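Local coordinates for protein smoothened (Xenopus laevis, PDB 5KZZ) that probably acts as a Frizzled-class G protein-coupled receptor in Hedgehog signalling, activated by cholesterol and bearing this extracellular cysteine-rich domain, at residues 66-71 / 94-99. Sequence-based numbering, arbitrary orientation. Where two conformers were deposited one is given.
With ZN (zinc ion), chain F.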
loop_
_atom_site.group_PDB
_atom_site.type_symbol
_atom_site.label_atom_id
_atom_site.label_comp_id
_atom_site.label_asym_id
_atom_site.label_seq_id
_atom_site.Cartn_x
_atom_site.Cartn_y
_atom_site.Cartn_z
ATOM N N ASP A 66 -12.783 0.822 4.059
ATOM C CA ASP A 66 -12.371 -0.353 4.806
ATOM C C ASP A 66 -11.561 -1.310 3.936
ATOM O O ASP A 66 -10.569 -1.901 4.398
ATOM C CB ASP A 66 -13.583 -1.088 5.390
ATOM C CG ASP A 66 -13.171 -2.135 6.392
ATOM O OD1 ASP A 66 -12.751 -1.735 7.490
ATOM O OD2 ASP A 66 -13.194 -3.344 6.089
ATOM N N ALA A 67 -11.983 -1.475 2.683
ATOM C CA ALA A 67 -11.265 -2.349 1.762
ATOM C C ALA A 67 -9.899 -1.796 1.366
ATOM O O ALA A 67 -8.920 -2.532 1.250
ATOM C CB ALA A 67 -12.095 -2.573 0.525
ATOM N N ILE A 68 -9.834 -0.491 1.126
ATOM C CA ILE A 68 -8.624 0.093 0.541
ATOM C C ILE A 68 -7.526 0.350 1.565
ATOM O O ILE A 68 -6.344 0.391 1.193
ATOM C CB ILE A 68 -8.977 1.402 -0.239
ATOM C CG1 ILE A 68 -7.959 1.652 -1.358
ATOM C CG2 ILE A 68 -9.045 2.600 0.669
ATOM C CD1 ILE A 68 -8.228 2.908 -2.164
ATOM N N ARG A 69 -7.886 0.499 2.839
ATOM C CA ARG A 69 -6.865 0.774 3.853
ATOM C C ARG A 69 -5.655 -0.188 3.797
ATOM O O ARG A 69 -4.523 0.276 3.760
ATOM C CB ARG A 69 -7.472 0.774 5.272
ATOM C CG ARG A 69 -8.285 1.991 5.639
ATOM C CD ARG A 69 -9.127 1.740 6.897
ATOM N NE ARG A 69 -8.290 1.413 8.044
ATOM C CZ ARG A 69 -8.744 0.926 9.189
ATOM N NH1 ARG A 69 -10.037 0.678 9.337
ATOM N NH2 ARG A 69 -7.899 0.679 10.182
ATOM N N PRO A 70 -5.871 -1.521 3.787
ATOM C CA PRO A 70 -4.686 -2.382 3.778
ATOM C C PRO A 70 -3.904 -2.268 2.466
ATOM O O PRO A 70 -2.708 -2.480 2.482
ATOM C CB PRO A 70 -5.273 -3.794 3.967
ATOM C CG PRO A 70 -6.709 -3.673 3.539
ATOM C CD PRO A 70 -7.093 -2.306 4.034
ATOM N N LEU A 71 -4.572 -1.932 1.365
ATOM C CA LEU A 71 -3.866 -1.742 0.101
ATOM C C LEU A 71 -2.995 -0.490 0.176
ATOM O O LEU A 71 -1.817 -0.540 -0.186
ATOM C CB LEU A 71 -4.871 -1.672 -1.068
ATOM C CG LEU A 71 -4.262 -1.548 -2.472
ATOM C CD1 LEU A 71 -3.265 -2.642 -2.671
ATOM C CD2 LEU A 71 -5.377 -1.603 -3.523
ATOM N N GLN A 94 -7.556 -7.202 -6.336
ATOM C CA GLN A 94 -8.814 -7.594 -6.980
ATOM C C GLN A 94 -9.993 -7.454 -6.026
ATOM O O GLN A 94 -11.104 -7.134 -6.437
ATOM C CB GLN A 94 -8.748 -9.024 -7.529
ATOM C CG GLN A 94 -7.999 -9.107 -8.871
ATOM C CD GLN A 94 -8.242 -10.412 -9.631
ATOM O OE1 GLN A 94 -9.324 -11.013 -9.552
ATOM N NE2 GLN A 94 -7.237 -10.849 -10.377
ATOM N N THR A 95 -9.754 -7.681 -4.747
ATOM C CA THR A 95 -10.842 -7.545 -3.796
ATOM C C THR A 95 -11.229 -6.091 -3.616
ATOM O O THR A 95 -12.409 -5.777 -3.458
ATOM C CB THR A 95 -10.484 -8.117 -2.430
ATOM O OG1 THR A 95 -9.487 -7.297 -1.809
ATOM C CG2 THR A 95 -9.965 -9.510 -2.575
ATOM N N THR A 96 -10.238 -5.207 -3.636
ATOM C CA THR A 96 -10.465 -3.798 -3.366
ATOM C C THR A 96 -11.191 -3.120 -4.527
ATOM O O THR A 96 -11.931 -2.161 -4.331
ATOM C CB THR A 96 -9.124 -3.095 -3.074
ATOM O OG1 THR A 96 -8.430 -3.835 -2.060
ATOM C CG2 THR A 96 -9.345 -1.678 -2.594
ATOM N N ARG A 97 -10.973 -3.642 -5.726
ATOM C CA ARG A 97 -11.554 -3.093 -6.947
ATOM C C ARG A 97 -13.062 -3.014 -6.906
ATOM O O ARG A 97 -13.643 -2.122 -7.501
ATOM C CB ARG A 97 -11.157 -3.936 -8.166
ATOM C CG ARG A 97 -9.937 -3.455 -8.904
ATOM C CD ARG A 97 -9.977 -3.903 -10.356
ATOM N NE ARG A 97 -10.276 -5.327 -10.506
ATOM C CZ ARG A 97 -9.804 -6.089 -11.490
ATOM N NH1 ARG A 97 -8.992 -5.566 -12.399
ATOM N NH2 ARG A 97 -10.126 -7.376 -11.559
ATOM N N VAL A 98 -13.708 -3.961 -6.243
ATOM C CA VAL A 98 -15.157 -3.985 -6.319
ATOM C C VAL A 98 -15.748 -2.896 -5.420
ATOM O O VAL A 98 -16.445 -2.017 -5.916
ATOM C CB VAL A 98 -15.729 -5.372 -5.982
ATOM C CG1 VAL A 98 -17.233 -5.345 -6.109
ATOM C CG2 VAL A 98 -15.112 -6.427 -6.893
ATOM N N PRO A 99 -15.436 -2.894 -4.112
ATOM C CA PRO A 99 -16.044 -1.801 -3.343
ATOM C C PRO A 99 -15.548 -0.411 -3.714
ATOM O O PRO A 99 -16.237 0.569 -3.427
ATOM C CB PRO A 99 -15.666 -2.133 -1.896
ATOM C CG PRO A 99 -14.626 -3.116 -1.978
ATOM C CD PRO A 99 -14.797 -3.879 -3.229
HETATM ZN ZN ZN F . -12.267 -3.151 8.783
#
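Ala-67 and Thr-96 bring the two backbones closest, with their CA atoms 5.4 Å apart where helix 62-76 packs on helix 90-97. Small side chains permit this close approach. Thr-96 points toward the other helix and supplies most of its own segment's contact surface. With chi1 at -52°, its OG1 sits beside the backbone N and the methyl CG2 falls anti to it. In the conformer described here, one of two modelled, Thr-96 CG2 reaches the backbone of Ile-68, 3.7 Å from Ile-68 CA. Thr-96 CG2 also meets Ile-68 CG1 at 3.8 Å, and the two side chains cross at about a right angle. The hydroxyl OG1 is hydrogen-bonded within its own helix, to the carbonyl O of Leu-92. Across the interface Thr-96 OG1 stands 3.6 Å from Ala-67 O, and this approach is not a hydrogen bond. Leu-71, one turn on from Ala-67, brings its CD2 to 4.1 Å from Thr-96 CB. At the other end, Ala-67 CB touches the ring of Pro-99 at CG, 3.6 Å away. Pro-99 thus carries the apolar contact on past Thr-96. Next to Ala-67, Asp-66 OD1 binds a zinc ion at 2.0 Å.

The contact is a small, buried helix-to-helix join within the Fz cysteine-rich domain. Phe-112 of helix 110-114 touches both Leu-71 and Thr-96, so a third helix packs against the pair. Ile-68 rests on Cys-100, whose disulfide to Cys-64 ties the start of helix 62-76 to the chain just after Pro-99.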